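Local coordinates for protein D-alanyl-D-alanine carboxypeptidase (Enterococcus faecalis V583, PDB 5ZHF) that removes the C-terminal D-alanine from peptidoglycan-derived pentapeptides as a zinc-dependent carboxypeptidase, and is associated with vancomycin resistance, at residues L45-N50 with C211-L216; N65-D70 with P91-G96; E105-K110 with T130-P135. All coordinates share one frame; numbering follows the deposited sequence.

Contact 1 (45-50 with 211-216) ties the N-terminal loop to the C-terminal helix, and contacts 2 and 3 both lie within the chain span it closes. Contact 2 (65-70 with 91-96) sits on the opposite side of the chain's centre, its centre about 23 Å from that of contact 1. Contact 3 (105-110 with 130-135) is about 18 Å from either, centre to centre. They flank the zinc site at different distances: the Ser95 side chain of contact 2 is about 4 Å from those of zinc ligands His140 and Asp147, whereas the side chains of substrate-binding Val132 in contact 3 and Asn47 in contact 1 lie about 8 Å and about 12 Å from the zinc.

Contact 1. Residues L45-N50 with C211-L216; sequences LVNRQN and CLEEYL
An Asx turn that begins at Asn47, in the N-terminal loop, meets the first turn of the C-terminal helix, where Asn47 ND2 donates to Glu213 OE2 at 3.1 Å. The N-H...O angle of 162° makes the bond nearly straight. It arrives on the anti lone pair of OE2, and the amide and carboxylate planes lie only 10° apart, so the two flat groups meet almost coplanar from opposite directions. The other end of the amide faces its own loop: Asn47 OD1 accepts from Gln49 N at 2.9 Å, that donor standing above the carbonyl plane. With both ends of the amide engaged, its rotation is constrained. Glu213 bends at chi2 (85°), which swings the carboxylate back toward the loop; there OE2 also forms a salt bridge with Arg176, a shared charge that would probably help hold the carboxylate in place.

Beside this polar link lies an apolar patch. Leu45 and Leu216 slide past each other in opposite directions, with Leu45 CB 3.7 Å from Leu216 CD1. Farther along its side chain, Leu45 CD1 reaches Leu212 CD2 at 4.1 Å. Leu45 crosses Glu213 at about a right angle, its CD1 lying 3.9 Å from OE2 of that carboxylate. Cys211 occupies the N-cap position of this helix. The whole is a surface junction between a loop near the start of the modelled chain and its last helix, in which an Asx turn, itself within a type I beta turn, docks on the helix start.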
loop_
_atom_site.group_PDB
_atom_site.type_symbol
_atom_site.label_atom_id
_atom_site.label_comp_id
_atom_site.label_asym_id
_atom_site.label_seq_id
_atom_site.Cartn_x
_atom_site.Cartn_y
_atom_site.Cartn_z
ATOM N N LEU A 45 -5.436 -5.318 10.458
ATOM C CA LEU A 45 -6.318 -5.027 9.349
ATOM C C LEU A 45 -6.811 -3.594 9.410
ATOM O O LEU A 45 -7.463 -3.188 10.380
ATOM C CB LEU A 45 -7.489 -6.014 9.351
ATOM C CG LEU A 45 -8.452 -5.906 8.162
ATOM C CD1 LEU A 45 -7.713 -6.064 6.835
ATOM C CD2 LEU A 45 -9.565 -6.942 8.265
ATOM N N VAL A 46 -6.495 -2.807 8.364
ATOM C CA VAL A 46 -6.997 -1.443 8.219
ATOM C C VAL A 46 -7.688 -1.332 6.865
ATOM O O VAL A 46 -7.084 -1.571 5.822
ATOM C CB VAL A 46 -5.888 -0.369 8.354
ATOM C CG1 VAL A 46 -6.422 1.024 8.049
ATOM C CG2 VAL A 46 -5.320 -0.421 9.763
ATOM N N ASN A 47 -8.954 -0.964 6.895
ATOM C CA ASN A 47 -9.758 -0.775 5.707
ATOM C C ASN A 47 -10.968 0.058 6.071
ATOM O O ASN A 47 -11.019 0.548 7.138
ATOM C CB ASN A 47 -10.121 -2.073 5.006
ATOM C CG ASN A 47 -11.024 -2.981 5.813
ATOM O OD1 ASN A 47 -11.636 -2.606 6.769
ATOM N ND2 ASN A 47 -11.105 -4.185 5.379
ATOM N N ARG A 48 -11.940 0.203 5.192
ATOM C CA ARG A 48 -13.147 0.993 5.538
ATOM C C ARG A 48 -13.940 0.456 6.747
ATOM O O ARG A 48 -14.594 1.173 7.431
ATOM C CB ARG A 48 -14.000 1.185 4.308
ATOM C CG ARG A 48 -13.157 1.673 3.158
ATOM C CD ARG A 48 -13.980 2.322 2.074
ATOM N NE ARG A 48 -14.744 1.391 1.264
ATOM C CZ ARG A 48 -14.347 0.935 0.088
ATOM N NH1 ARG A 48 -15.096 0.087 -0.605
ATOM N NH2 ARG A 48 -13.214 1.364 -0.405
ATOM N N GLN A 49 -13.866 -0.838 6.993
ATOM C CA GLN A 49 -14.548 -1.454 8.132
ATOM C C GLN A 49 -13.670 -1.622 9.390
ATOM O O GLN A 49 -14.121 -2.073 10.404
ATOM C CB GLN A 49 -15.109 -2.829 7.708
ATOM C CG GLN A 49 -16.175 -2.773 6.631
ATOM C CD GLN A 49 -15.666 -2.314 5.265
ATOM O OE1 GLN A 49 -16.172 -1.414 4.672
ATOM N NE2 GLN A 49 -14.648 -2.975 4.796
ATOM N N ASN A 50 -12.408 -1.233 9.287
ATOM C CA ASN A 50 -11.432 -1.426 10.317
ATOM C C ASN A 50 -10.515 -0.188 10.397
ATOM O O ASN A 50 -9.416 -0.209 9.852
ATOM C CB ASN A 50 -10.628 -2.695 10.034
ATOM C CG ASN A 50 -11.469 -3.966 10.148
ATOM O OD1 ASN A 50 -12.122 -4.403 9.190
ATOM N ND2 ASN A 50 -11.435 -4.567 11.314
ATOM N N CYS A 211 -6.186 -12.009 -0.980
ATOM C CA CYS A 211 -5.993 -10.692 -0.388
ATOM C C CYS A 211 -5.961 -10.857 1.135
ATOM O O CYS A 211 -6.282 -11.926 1.662
ATOM C CB CYS A 211 -7.084 -9.710 -0.831
ATOM S SG CYS A 211 -8.786 -10.079 -0.295
ATOM N N LEU A 212 -5.531 -9.811 1.829
ATOM C CA LEU A 212 -5.340 -9.866 3.261
ATOM C C LEU A 212 -6.629 -10.230 4.028
ATOM O O LEU A 212 -6.604 -11.059 4.946
ATOM C CB LEU A 212 -4.781 -8.540 3.766
ATOM C CG LEU A 212 -4.430 -8.493 5.258
ATOM C CD1 LEU A 212 -3.455 -9.595 5.663
ATOM C CD2 LEU A 212 -3.903 -7.108 5.619
ATOM N N GLU A 213 -7.740 -9.634 3.621
ATOM C CA GLU A 213 -9.024 -9.908 4.256
ATOM C C GLU A 213 -9.374 -11.403 4.254
ATOM O O GLU A 213 -9.826 -11.931 5.281
ATOM C CB GLU A 213 -10.137 -9.117 3.584
ATOM C CG GLU A 213 -10.162 -7.643 3.911
ATOM C CD GLU A 213 -9.251 -6.770 3.048
ATOM O OE1 GLU A 213 -8.502 -7.297 2.163
ATOM O OE2 GLU A 213 -9.278 -5.545 3.274
ATOM N N GLU A 214 -9.171 -12.059 3.111
ATOM C CA GLU A 214 -9.413 -13.511 2.957
ATOM C C GLU A 214 -8.500 -14.317 3.851
ATOM O O GLU A 214 -8.949 -15.264 4.518
ATOM C CB GLU A 214 -9.167 -13.958 1.514
ATOM C CG GLU A 214 -10.195 -13.489 0.521
ATOM C CD GLU A 214 -9.833 -13.893 -0.901
ATOM O OE1 GLU A 214 -8.749 -13.504 -1.372
ATOM O OE2 GLU A 214 -10.620 -14.608 -1.552
ATOM N N TYR A 215 -7.215 -13.941 3.868
ATOM C CA TYR A 215 -6.233 -14.624 4.696
ATOM C C TYR A 215 -6.636 -14.587 6.167
ATOM O O TYR A 215 -6.611 -15.620 6.861
ATOM C CB TYR A 215 -4.855 -13.985 4.524
ATOM C CG TYR A 215 -3.773 -14.642 5.336
ATOM C CD1 TYR A 215 -3.276 -15.890 4.977
ATOM C CD2 TYR A 215 -3.248 -14.023 6.466
ATOM C CE1 TYR A 215 -2.277 -16.488 5.704
ATOM C CE2 TYR A 215 -2.257 -14.630 7.211
ATOM C CZ TYR A 215 -1.770 -15.852 6.811
ATOM O OH TYR A 215 -0.779 -16.473 7.511
ATOM N N LEU A 216 -6.986 -13.399 6.638
ATOM C CA LEU A 216 -7.374 -13.209 8.030
ATOM C C LEU A 216 -8.668 -13.944 8.351
ATOM O O LEU A 216 -8.762 -14.559 9.403
ATOM C CB LEU A 216 -7.500 -11.734 8.388
ATOM C CG LEU A 216 -6.167 -10.978 8.315
ATOM C CD1 LEU A 216 -6.396 -9.492 8.518
ATOM C CD2 LEU A 216 -5.131 -11.543 9.289
#

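Contact 2. Residues N65-D70 with P91-G96; sequences NGERID and PIVASG
Glu67 folds back on itself at chi2 (-62°), and this bend carries its carboxylate to the backbone of 93-96 across the contact. OE1 of Glu67 accepts from Gly96 N at 3.1 Å, with an N-H...O angle of 163°. The bond comes on the anti side but well out of the carboxylate plane, straight at the hydrogen yet tilted at the acceptor. The same Glu67 oxygen, OE1, lies 3.4 Å from Ser95 CA, while nearer the backbone, Glu67 CG passes 3.6 Å from Val93 O and Glu67 CB faces Val93 CG1 at 4.2 Å.

Val93 O is itself gripped by Asn65 ND2 at 2.8 Å. The acceptor lies close to the amide plane, but the N-H...O angle of 138° makes this the more bent of the two bonds. Asn65 OD1 meanwhile accepts from Glu67 N at 2.9 Å, closing an Asx turn over 65-67, so the Asn65 amide is held at both ends, by Glu67 N and Val93 O. Farther along, Gly96 CA packs against Arg68 O in a CA-H...O contact of 3.6 Å.

Val93 also packs on Phe81 of helix 74-86. Beyond the contact, Gly96 O accepts from ND1 of zinc ligand His140, a second-shell bond that would help orient the imidazole. An Asx turn and the glutamate that ends it thus bond the backbone on either side of a classic beta bulge, Ala94-Ser95, in an edge strand of the sheet that carries zinc ligand Asp147.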
loop_
_atom_site.group_PDB
_atom_site.type_symbol
_atom_site.label_atom_id
_atom_site.label_comp_id
_atom_site.label_asym_id
_atom_site.label_seq_id
_atom_site.Cartn_x
_atom_site.Cartn_y
_atom_site.Cartn_z
ATOM N N ASN A 65 14.764 9.901 0.785
ATOM C CA ASN A 65 13.863 10.846 0.127
ATOM C C ASN A 65 12.879 11.575 1.046
ATOM O O ASN A 65 11.983 12.292 0.549
ATOM C CB ASN A 65 13.118 10.180 -1.040
ATOM C CG ASN A 65 12.031 9.224 -0.597
ATOM O OD1 ASN A 65 11.785 9.014 0.621
ATOM N ND2 ASN A 65 11.325 8.679 -1.576
ATOM N N GLY A 66 13.009 11.389 2.366
ATOM C CA GLY A 66 12.169 12.069 3.321
ATOM C C GLY A 66 10.836 11.408 3.637
ATOM O O GLY A 66 10.155 11.816 4.606
ATOM N N GLU A 67 10.469 10.359 2.891
ATOM C CA GLU A 67 9.309 9.546 3.258
ATOM C C GLU A 67 9.658 8.764 4.522
ATOM O O GLU A 67 10.825 8.494 4.785
ATOM C CB GLU A 67 8.917 8.568 2.141
ATOM C CG GLU A 67 8.461 9.256 0.860
ATOM C CD GLU A 67 7.207 10.108 1.034
ATOM O OE1 GLU A 67 6.253 9.674 1.697
ATOM O OE2 GLU A 67 7.184 11.214 0.452
ATOM N N ARG A 68 8.637 8.475 5.314
ATOM C CA ARG A 68 8.798 7.757 6.578
ATOM C C ARG A 68 8.087 6.421 6.543
ATOM O O ARG A 68 7.071 6.270 5.865
ATOM C CB ARG A 68 8.263 8.604 7.728
ATOM C CG ARG A 68 9.178 9.772 8.083
ATOM C CD ARG A 68 8.574 10.673 9.169
ATOM N NE ARG A 68 7.342 11.305 8.699
ATOM C CZ ARG A 68 6.450 11.952 9.447
ATOM N NH1 ARG A 68 6.608 12.071 10.753
ATOM N NH2 ARG A 68 5.379 12.496 8.863
ATOM N N ILE A 69 8.636 5.472 7.302
ATOM C CA ILE A 69 8.091 4.119 7.424
ATOM C C ILE A 69 8.201 3.663 8.881
ATOM O O ILE A 69 9.058 4.140 9.618
ATOM C CB ILE A 69 8.834 3.116 6.517
ATOM C CG1 ILE A 69 10.341 3.147 6.805
ATOM C CG2 ILE A 69 8.507 3.394 5.057
ATOM C CD1 ILE A 69 11.073 1.928 6.327
ATOM N N ASP A 70 7.345 2.726 9.267
ATOM C CA ASP A 70 7.496 2.017 10.550
ATOM C C ASP A 70 8.911 1.433 10.605
ATOM O O ASP A 70 9.328 0.694 9.725
ATOM C CB ASP A 70 6.396 0.952 10.655
ATOM C CG ASP A 70 6.357 0.252 12.005
ATOM O OD1 ASP A 70 7.421 0.074 12.637
ATOM O OD2 ASP A 70 5.240 -0.093 12.418
ATOM N N PRO A 91 13.369 0.904 -8.128
ATOM C CA PRO A 91 12.167 1.511 -7.574
ATOM C C PRO A 91 12.444 2.726 -6.697
ATOM O O PRO A 91 13.584 2.977 -6.306
ATOM C CB PRO A 91 11.543 0.373 -6.727
ATOM C CG PRO A 91 12.684 -0.552 -6.442
ATOM C CD PRO A 91 13.837 -0.238 -7.327
ATOM N N ILE A 92 11.384 3.443 -6.367
ATOM C CA ILE A 92 11.425 4.529 -5.391
ATOM C C ILE A 92 10.203 4.392 -4.494
ATOM O O ILE A 92 9.169 3.850 -4.920
ATOM C CB ILE A 92 11.398 5.934 -6.057
ATOM C CG1 ILE A 92 10.096 6.143 -6.850
ATOM C CG2 ILE A 92 12.603 6.129 -6.987
ATOM C CD1 ILE A 92 9.895 7.585 -7.324
ATOM N N VAL A 93 10.304 4.932 -3.292
ATOM C CA VAL A 93 9.154 5.017 -2.392
ATOM C C VAL A 93 8.480 6.353 -2.665
ATOM O O VAL A 93 8.944 7.411 -2.220
ATOM C CB VAL A 93 9.540 4.891 -0.915
ATOM C CG1 VAL A 93 8.288 5.032 -0.027
ATOM C CG2 VAL A 93 10.269 3.574 -0.638
ATOM N N ALA A 94 7.404 6.303 -3.427
ATOM C CA ALA A 94 6.663 7.522 -3.734
ATOM C C ALA A 94 5.903 8.045 -2.500
ATOM O O ALA A 94 5.739 9.246 -2.323
ATOM C CB ALA A 94 5.733 7.275 -4.913
ATOM N N SER A 95 5.438 7.140 -1.630
ATOM C CA SER A 95 4.666 7.549 -0.474
ATOM C C SER A 95 4.704 6.457 0.576
ATOM O O SER A 95 4.389 5.291 0.278
ATOM C CB SER A 95 3.201 7.799 -0.856
ATOM O OG SER A 95 2.438 8.178 0.290
ATOM N N GLY A 96 5.072 6.832 1.793
ATOM C CA GLY A 96 5.067 5.905 2.937
ATOM C C GLY A 96 3.992 6.342 3.936
ATOM O O GLY A 96 2.794 6.383 3.629
#

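Contact 3. Residues E105-K110 with T130-P135; sequences EIMDEK and TWVAVP
Val132, in the substrate-binding loop of this M15B zinc peptidase, sets its two methyl branches against helix 100-116. CG1 of Val132 lies 3.6 Å from Met107 CA, close enough to pack on the helix backbone itself. The same methyl meets Ile106 CG2 at 3.9 Å, the two side chains crossing at about a right angle. The second branch, CG2, touches Lys110 CB at 4.0 Å, so Val132 spans just over one helical turn.

Next comes selenomethionine Met107, fully extended with all three torsions near 180°, which sends it along the loop beside Val134, both side chains pointing the same way. Its selenium, SE, sits 3.5 Å from Val134 CA and 3.8 Å from Pro135 CD. Lys110 bends at chi2 and chi3; its NZ lies above the five-membered ring of Trp131, 5.9 Å from the centroid and 20° off the ring normal, at most a weak cation-pi attraction. The stronger partner of this ammonium is Glu113.

Outside this shell, substrate-binding Gln103, on the same helix, donates from NE2 to Ala133 O, while Trp131 NE1 bonds Tyr114 OH and its side chain touches Glu190, the probable proton donor and acceptor. Trp131, Val132 and Ala133 all bind substrate, and these contacts probably help set their position. At the end of the selenomethionine, Met107 CE is modelled 3.3 Å from Val134 CG1, shorter than usual carbon-carbon contact and of doubtful exact length.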
loop_
_atom_site.group_PDB
_atom_site.type_symbol
_atom_site.label_atom_id
_atom_site.label_comp_id
_atom_site.label_asym_id
_atom_site.label_seq_id
_atom_site.Cartn_x
_atom_site.Cartn_y
_atom_site.Cartn_z
ATOM N N GLU A 105 -5.930 15.460 2.308
ATOM C CA GLU A 105 -5.546 16.249 1.135
ATOM C C GLU A 105 -5.455 15.394 -0.133
ATOM O O GLU A 105 -5.891 15.819 -1.213
ATOM C CB GLU A 105 -4.220 16.974 1.388
ATOM C CG GLU A 105 -4.348 18.069 2.435
ATOM C CD GLU A 105 -3.029 18.695 2.852
ATOM O OE1 GLU A 105 -1.984 18.394 2.236
ATOM O OE2 GLU A 105 -3.050 19.509 3.803
ATOM N N ILE A 106 -4.891 14.218 0.014
ATOM C CA ILE A 106 -4.794 13.317 -1.098
ATOM C C ILE A 106 -6.189 12.891 -1.520
ATOM O O ILE A 106 -6.463 12.844 -2.666
ATOM C CB ILE A 106 -3.881 12.127 -0.793
ATOM C CG1 ILE A 106 -2.474 12.638 -0.640
ATOM C CG2 ILE A 106 -3.959 11.089 -1.891
ATOM C CD1 ILE A 106 -1.466 11.587 -0.307
HETATM N N MSE A 107 -7.067 12.617 -0.558
HETATM C CA MSE A 107 -8.436 12.221 -0.864
HETATM C C MSE A 107 -9.204 13.319 -1.564
HETATM O O MSE A 107 -9.951 13.036 -2.525
HETATM C CB MSE A 107 -9.156 11.854 0.429
HETATM C CG MSE A 107 -10.586 11.409 0.151
HETATM SE SE MSE A 107 -11.468 10.929 1.846
HETATM C CE MSE A 107 -13.221 10.418 1.108
ATOM N N ASP A 108 -9.035 14.557 -1.108
ATOM C CA ASP A 108 -9.694 15.708 -1.680
ATOM C C ASP A 108 -9.225 15.979 -3.089
ATOM O O ASP A 108 -9.984 16.351 -3.919
ATOM C CB ASP A 108 -9.455 16.932 -0.807
ATOM C CG ASP A 108 -10.182 16.872 0.498
ATOM O OD1 ASP A 108 -11.020 16.010 0.698
ATOM O OD2 ASP A 108 -9.908 17.724 1.316
ATOM N N GLU A 109 -7.953 15.801 -3.338
ATOM C CA GLU A 109 -7.407 15.980 -4.688
ATOM C C GLU A 109 -7.996 14.956 -5.662
ATOM O O GLU A 109 -8.290 15.301 -6.806
ATOM C CB GLU A 109 -5.866 15.973 -4.688
ATOM C CG GLU A 109 -5.321 17.291 -4.136
ATOM C CD GLU A 109 -3.801 17.382 -4.005
ATOM O OE1 GLU A 109 -3.226 18.440 -4.418
ATOM O OE2 GLU A 109 -3.181 16.422 -3.470
ATOM N N LYS A 110 -8.206 13.722 -5.205
ATOM C CA LYS A 110 -8.860 12.693 -6.035
ATOM C C LYS A 110 -10.328 13.033 -6.283
ATOM O O LYS A 110 -10.807 12.844 -7.412
ATOM C CB LYS A 110 -8.732 11.290 -5.417
ATOM C CG LYS A 110 -9.196 10.117 -6.289
ATOM C CD LYS A 110 -8.485 9.987 -7.629
ATOM C CE LYS A 110 -6.994 9.698 -7.520
ATOM N NZ LYS A 110 -6.273 10.001 -8.796
ATOM N N THR A 130 -12.739 4.381 -3.923
ATOM C CA THR A 130 -12.220 3.155 -4.548
ATOM C C THR A 130 -10.717 3.232 -4.812
ATOM O O THR A 130 -10.119 2.212 -5.154
ATOM C CB THR A 130 -12.930 2.791 -5.879
ATOM O OG1 THR A 130 -12.663 3.793 -6.880
ATOM C CG2 THR A 130 -14.433 2.649 -5.682
ATOM N N TRP A 131 -10.131 4.435 -4.676
ATOM C CA TRP A 131 -8.694 4.686 -4.830
ATOM C C TRP A 131 -7.973 5.170 -3.583
ATOM O O TRP A 131 -6.848 4.745 -3.319
ATOM C CB TRP A 131 -8.464 5.741 -5.924
ATOM C CG TRP A 131 -8.961 5.329 -7.281
ATOM C CD1 TRP A 131 -10.109 5.750 -7.880
ATOM C CD2 TRP A 131 -8.331 4.431 -8.206
ATOM N NE1 TRP A 131 -10.237 5.168 -9.120
ATOM C CE2 TRP A 131 -9.166 4.349 -9.341
ATOM C CE3 TRP A 131 -7.152 3.666 -8.176
ATOM C CZ2 TRP A 131 -8.844 3.557 -10.458
ATOM C CZ3 TRP A 131 -6.840 2.869 -9.271
ATOM C CH2 TRP A 131 -7.693 2.826 -10.402
ATOM N N VAL A 132 -8.591 6.083 -2.837
ATOM C CA VAL A 132 -7.949 6.753 -1.708
ATOM C C VAL A 132 -8.883 6.619 -0.519
ATOM O O VAL A 132 -10.047 7.009 -0.595
ATOM C CB VAL A 132 -7.706 8.250 -1.985
ATOM C CG1 VAL A 132 -6.986 8.919 -0.809
ATOM C CG2 VAL A 132 -6.906 8.456 -3.277
ATOM N N ALA A 133 -8.353 6.112 0.586
ATOM C CA ALA A 133 -9.159 5.822 1.763
ATOM C C ALA A 133 -9.498 7.094 2.543
ATOM O O ALA A 133 -8.729 8.075 2.522
ATOM C CB ALA A 133 -8.419 4.824 2.632
ATOM N N VAL A 134 -10.643 7.103 3.236
ATOM C CA VAL A 134 -10.968 8.252 4.086
ATOM C C VAL A 134 -9.963 8.264 5.228
ATOM O O VAL A 134 -9.527 7.192 5.675
ATOM C CB VAL A 134 -12.438 8.283 4.627
ATOM C CG1 VAL A 134 -13.456 8.165 3.490
ATOM C CG2 VAL A 134 -12.690 7.237 5.692
ATOM N N PRO A 135 -9.591 9.455 5.710
ATOM C CA PRO A 135 -8.644 9.461 6.825
ATOM C C PRO A 135 -9.081 8.579 7.992
ATOM O O PRO A 135 -10.267 8.515 8.347
ATOM C CB PRO A 135 -8.577 10.940 7.217
ATOM C CG PRO A 135 -8.904 11.655 5.961
ATOM C CD PRO A 135 -9.970 10.827 5.328
#